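PDB 1JYE: lactose Operon Repressor from Escherichia coli, which represses transcription of the lactose operon by binding operator DNA, probably releasing it when an inducer sugar occupies the core domain. Local coordinates for residues F161-H173 / L196-N208. The protein carries 1 engineered substitution. Sequence-based numbering, arbitrary orientation.
Sequences FSHEDGTRLGVEH and LRLAGWHKYLTRN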
# COMPACT_ATOMS: atom_id res chain seq x y z
N PHE A 161 -15.06 9.67 6.62
CA PHE A 161 -15.22 10.51 5.44
C PHE A 161 -16.70 10.55 5.06
O PHE A 161 -17.45 9.62 5.36
CB PHE A 161 -14.41 9.94 4.28
CG PHE A 161 -12.93 10.10 4.45
CD1 PHE A 161 -12.35 11.36 4.38
CD2 PHE A 161 -12.12 8.99 4.70
CE1 PHE A 161 -10.97 11.53 4.56
CE2 PHE A 161 -10.75 9.15 4.87
CZ PHE A 161 -10.18 10.42 4.81
N SER A 162 -17.12 11.63 4.42
CA SER A 162 -18.51 11.76 4.02
C SER A 162 -18.85 10.85 2.84
O SER A 162 -18.53 11.15 1.69
CB SER A 162 -18.82 13.21 3.64
OG SER A 162 -20.16 13.33 3.19
N HIS A 163 -19.51 9.73 3.13
CA HIS A 163 -19.92 8.80 2.09
C HIS A 163 -21.03 9.40 1.24
O HIS A 163 -21.14 9.11 0.05
CB HIS A 163 -20.38 7.48 2.72
CG HIS A 163 -21.31 7.66 3.87
ND1 HIS A 163 -22.68 7.72 3.72
CD2 HIS A 163 -21.07 7.82 5.20
CE1 HIS A 163 -23.24 7.92 4.90
NE2 HIS A 163 -22.29 7.98 5.81
N GLU A 164 -21.87 10.24 1.85
CA GLU A 164 -22.95 10.88 1.10
C GLU A 164 -22.37 11.75 -0.01
O GLU A 164 -22.85 11.74 -1.15
CB GLU A 164 -23.79 11.77 2.04
CG GLU A 164 -24.56 11.00 3.11
CD GLU A 164 -25.79 10.30 2.57
OE1 GLU A 164 -26.42 9.54 3.33
OE2 GLU A 164 -26.14 10.52 1.39
N ASP A 165 -21.33 12.51 0.32
CA ASP A 165 -20.70 13.39 -0.65
C ASP A 165 -19.91 12.62 -1.70
O ASP A 165 -19.97 12.94 -2.88
CB ASP A 165 -19.80 14.40 0.06
CG ASP A 165 -20.59 15.44 0.84
OD1 ASP A 165 -20.04 16.03 1.79
OD2 ASP A 165 -21.76 15.69 0.48
N GLY A 166 -19.17 11.60 -1.27
CA GLY A 166 -18.39 10.82 -2.21
C GLY A 166 -19.22 10.10 -3.26
O GLY A 166 -18.85 10.07 -4.43
N THR A 167 -20.34 9.51 -2.84
CA THR A 167 -21.19 8.80 -3.77
C THR A 167 -21.97 9.77 -4.65
O THR A 167 -22.16 9.52 -5.84
CB THR A 167 -22.16 7.85 -3.01
OG1 THR A 167 -22.93 8.59 -2.06
CG2 THR A 167 -21.36 6.76 -2.29
N ARG A 168 -22.41 10.89 -4.08
CA ARG A 168 -23.15 11.88 -4.86
C ARG A 168 -22.24 12.45 -5.95
O ARG A 168 -22.64 12.59 -7.10
CB ARG A 168 -23.65 13.01 -3.96
CG ARG A 168 -24.30 14.16 -4.73
CD ARG A 168 -24.68 15.29 -3.79
NE ARG A 168 -23.51 15.77 -3.06
CZ ARG A 168 -22.54 16.51 -3.60
NH1 ARG A 168 -22.59 16.86 -4.87
NH2 ARG A 168 -21.50 16.87 -2.86
N LEU A 169 -21.00 12.76 -5.58
CA LEU A 169 -20.05 13.32 -6.54
C LEU A 169 -19.84 12.40 -7.74
O LEU A 169 -19.84 12.86 -8.88
CB LEU A 169 -18.70 13.59 -5.86
CG LEU A 169 -18.61 14.84 -4.99
CD1 LEU A 169 -17.31 14.82 -4.19
CD2 LEU A 169 -18.69 16.08 -5.86
N GLY A 170 -19.67 11.11 -7.47
CA GLY A 170 -19.46 10.15 -8.54
C GLY A 170 -20.68 10.04 -9.44
O GLY A 170 -20.57 10.07 -10.66
N VAL A 171 -21.85 9.90 -8.83
CA VAL A 171 -23.08 9.78 -9.60
C VAL A 171 -23.37 11.04 -10.40
O VAL A 171 -23.64 10.97 -11.60
CB VAL A 171 -24.30 9.50 -8.68
CG1 VAL A 171 -25.59 9.60 -9.47
CG2 VAL A 171 -24.17 8.11 -8.06
N GLU A 172 -23.32 12.20 -9.75
CA GLU A 172 -23.60 13.45 -10.44
C GLU A 172 -22.63 13.75 -11.57
O GLU A 172 -23.01 14.35 -12.58
CB GLU A 172 -23.67 14.61 -9.44
CG GLU A 172 -24.91 14.52 -8.56
CD GLU A 172 -25.11 15.71 -7.64
OE1 GLU A 172 -26.18 15.77 -7.00
OE2 GLU A 172 -24.21 16.57 -7.54
N HIS A 173 -21.38 13.33 -11.41
CA HIS A 173 -20.37 13.55 -12.44
C HIS A 173 -20.77 12.78 -13.71
O HIS A 173 -20.77 13.34 -14.81
CB HIS A 173 -19.00 13.07 -11.95
CG HIS A 173 -17.90 13.23 -12.95
ND1 HIS A 173 -17.59 14.44 -13.54
CD2 HIS A 173 -17.03 12.33 -13.46
CE1 HIS A 173 -16.58 14.28 -14.37
NE2 HIS A 173 -16.21 13.01 -14.34
N LEU A 196 -21.94 1.45 2.99
CA LEU A 196 -22.36 2.85 2.94
C LEU A 196 -22.17 3.41 1.53
O LEU A 196 -23.01 4.17 1.03
CB LEU A 196 -21.56 3.69 3.94
CG LEU A 196 -21.83 3.40 5.42
CD1 LEU A 196 -20.80 4.14 6.27
CD2 LEU A 196 -23.25 3.82 5.78
N ARG A 197 -21.07 3.02 0.89
CA ARG A 197 -20.77 3.48 -0.46
C ARG A 197 -21.79 2.95 -1.46
O ARG A 197 -22.30 3.70 -2.29
CB ARG A 197 -19.35 3.02 -0.84
CG ARG A 197 -18.76 3.65 -2.10
CD ARG A 197 -17.23 3.49 -2.07
NE ARG A 197 -16.71 4.10 -0.84
CZ ARG A 197 -15.52 3.86 -0.31
NH1 ARG A 197 -14.67 3.01 -0.89
NH2 ARG A 197 -15.18 4.45 0.82
N LEU A 198 -22.12 1.66 -1.37
CA LEU A 198 -23.09 1.08 -2.30
C LEU A 198 -24.47 1.70 -2.08
O LEU A 198 -25.17 2.02 -3.05
CB LEU A 198 -23.15 -0.44 -2.12
CG LEU A 198 -24.15 -1.19 -3.01
CD1 LEU A 198 -23.90 -0.86 -4.48
CD2 LEU A 198 -24.03 -2.69 -2.77
N ALA A 199 -24.87 1.87 -0.83
CA ALA A 199 -26.18 2.45 -0.53
C ALA A 199 -26.25 3.87 -1.08
O ALA A 199 -27.29 4.30 -1.59
CB ALA A 199 -26.42 2.46 0.98
N GLY A 200 -25.14 4.59 -0.96
CA GLY A 200 -25.08 5.95 -1.46
C GLY A 200 -25.24 6.02 -2.96
O GLY A 200 -25.98 6.87 -3.47
N TRP A 201 -24.54 5.15 -3.69
CA TRP A 201 -24.66 5.16 -5.14
C TRP A 201 -26.12 4.95 -5.53
O TRP A 201 -26.64 5.66 -6.39
CB TRP A 201 -23.83 4.05 -5.79
CG TRP A 201 -22.37 4.31 -5.79
CD1 TRP A 201 -21.76 5.53 -5.82
CD2 TRP A 201 -21.34 3.33 -5.83
NE1 TRP A 201 -20.39 5.36 -5.88
CE2 TRP A 201 -20.11 4.02 -5.89
CE3 TRP A 201 -21.33 1.93 -5.82
CZ2 TRP A 201 -18.88 3.36 -5.94
CZ3 TRP A 201 -20.10 1.27 -5.87
CH2 TRP A 201 -18.90 1.99 -5.93
N HIS A 202 -26.77 3.98 -4.90
CA HIS A 202 -28.17 3.71 -5.21
C HIS A 202 -29.06 4.90 -4.90
O HIS A 202 -29.97 5.21 -5.65
CB HIS A 202 -28.65 2.47 -4.46
CG HIS A 202 -28.24 1.18 -5.10
ND1 HIS A 202 -28.68 0.80 -6.34
CD2 HIS A 202 -27.42 0.19 -4.66
CE1 HIS A 202 -28.16 -0.38 -6.65
NE2 HIS A 202 -27.39 -0.77 -5.65
N LYS A 203 -28.79 5.56 -3.78
CA LYS A 203 -29.58 6.72 -3.38
C LYS A 203 -29.53 7.82 -4.43
O LYS A 203 -30.57 8.30 -4.88
CB LYS A 203 -29.07 7.27 -2.04
CG LYS A 203 -29.74 8.58 -1.62
CD LYS A 203 -29.17 9.09 -0.31
CE LYS A 203 -29.70 10.48 0.01
NZ LYS A 203 -29.17 11.01 1.30
N TYR A 204 -28.33 8.21 -4.84
CA TYR A 204 -28.21 9.27 -5.82
C TYR A 204 -28.59 8.87 -7.24
O TYR A 204 -29.07 9.71 -8.01
CB TYR A 204 -26.80 9.88 -5.73
CG TYR A 204 -26.63 10.58 -4.40
CD1 TYR A 204 -27.29 11.79 -4.14
CD2 TYR A 204 -25.90 10.00 -3.37
CE1 TYR A 204 -27.24 12.38 -2.88
CE2 TYR A 204 -25.84 10.59 -2.10
CZ TYR A 204 -26.52 11.78 -1.87
OH TYR A 204 -26.50 12.35 -0.62
N LEU A 205 -28.40 7.61 -7.61
CA LEU A 205 -28.80 7.17 -8.94
C LEU A 205 -30.33 7.26 -8.97
O LEU A 205 -30.91 7.73 -9.96
CB LEU A 205 -28.36 5.73 -9.20
CG LEU A 205 -26.89 5.54 -9.62
CD1 LEU A 205 -26.58 4.06 -9.76
CD2 LEU A 205 -26.63 6.27 -10.93
N THR A 206 -30.97 6.82 -7.89
CA THR A 206 -32.43 6.86 -7.80
C THR A 206 -32.92 8.31 -7.87
O THR A 206 -33.91 8.60 -8.55
CB THR A 206 -32.93 6.22 -6.49
OG1 THR A 206 -32.54 4.84 -6.46
CG2 THR A 206 -34.46 6.30 -6.41
N ARG A 207 -32.23 9.21 -7.18
CA ARG A 207 -32.62 10.61 -7.20
C ARG A 207 -32.55 11.17 -8.62
O ARG A 207 -33.26 12.12 -8.97
CB ARG A 207 -31.73 11.44 -6.28
CG ARG A 207 -32.01 11.24 -4.79
CD ARG A 207 -31.31 12.31 -3.97
NE ARG A 207 -31.64 12.23 -2.55
CZ ARG A 207 -31.20 13.09 -1.63
NH1 ARG A 207 -30.41 14.09 -1.99
NH2 ARG A 207 -31.54 12.94 -0.36
N ASN A 208 -31.69 10.58 -9.45
CA ASN A 208 -31.53 11.02 -10.83
C ASN A 208 -32.34 10.13 -11.78
O ASN A 208 -32.12 10.12 -12.99
CB ASN A 208 -30.04 11.02 -11.21
CG ASN A 208 -29.32 12.24 -10.66
OD1 ASN A 208 -29.35 13.32 -11.25
ND2 ASN A 208 -28.68 12.08 -9.50
O HOH W 1 -24.30 6.38 2.00
O HOH W 2 -24.32 14.62 -0.44
O HOH W 3 -18.63 7.66 -6.35
O HOH W 4 -28.08 13.98 -7.37
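Y204 has its CG anti to the carbonyl carbon (chi1 -66°), which directs the ring among E164, T167, R168 and V171, the hole it fills as a knob. In R168, CG anti to the backbone N (chi1 174°) lies over the CD1/CE1 side of that ring. The two helices cross at -47° in one lobe of the periplasmic-binding-protein-like core. R168 CB stands 3.5 Å from the centroid of the Y204 ring, almost on its normal, a CH-pi contact. Y204 OH donates to E164 OE2 at 2.7 Å, on the anti side of the carboxylate. K203 NZ reaches the same OE2 from above the carboxylate plane, as a salt bridge. An alanine at Y204 removes the ring and its hydroxyl; this would probably open a gap beside R168 and leave E164 held by K203 alone across this contact. The packing is knobs-into-holes. T167 fits among R197, G200, W201 and Y204, and its OG1 lies 3.5 Å from G200 CA. V171 wedges between W201, Y204 and L205, and with W201 it also touches L243 of strand 241-244. L196 CD1 covers a face of the H163 ring, whose NE2 is hydrogen-bonded to D152 OD1. Water 1 joins H163 ND1 to L196 O, 2.7 Å from each.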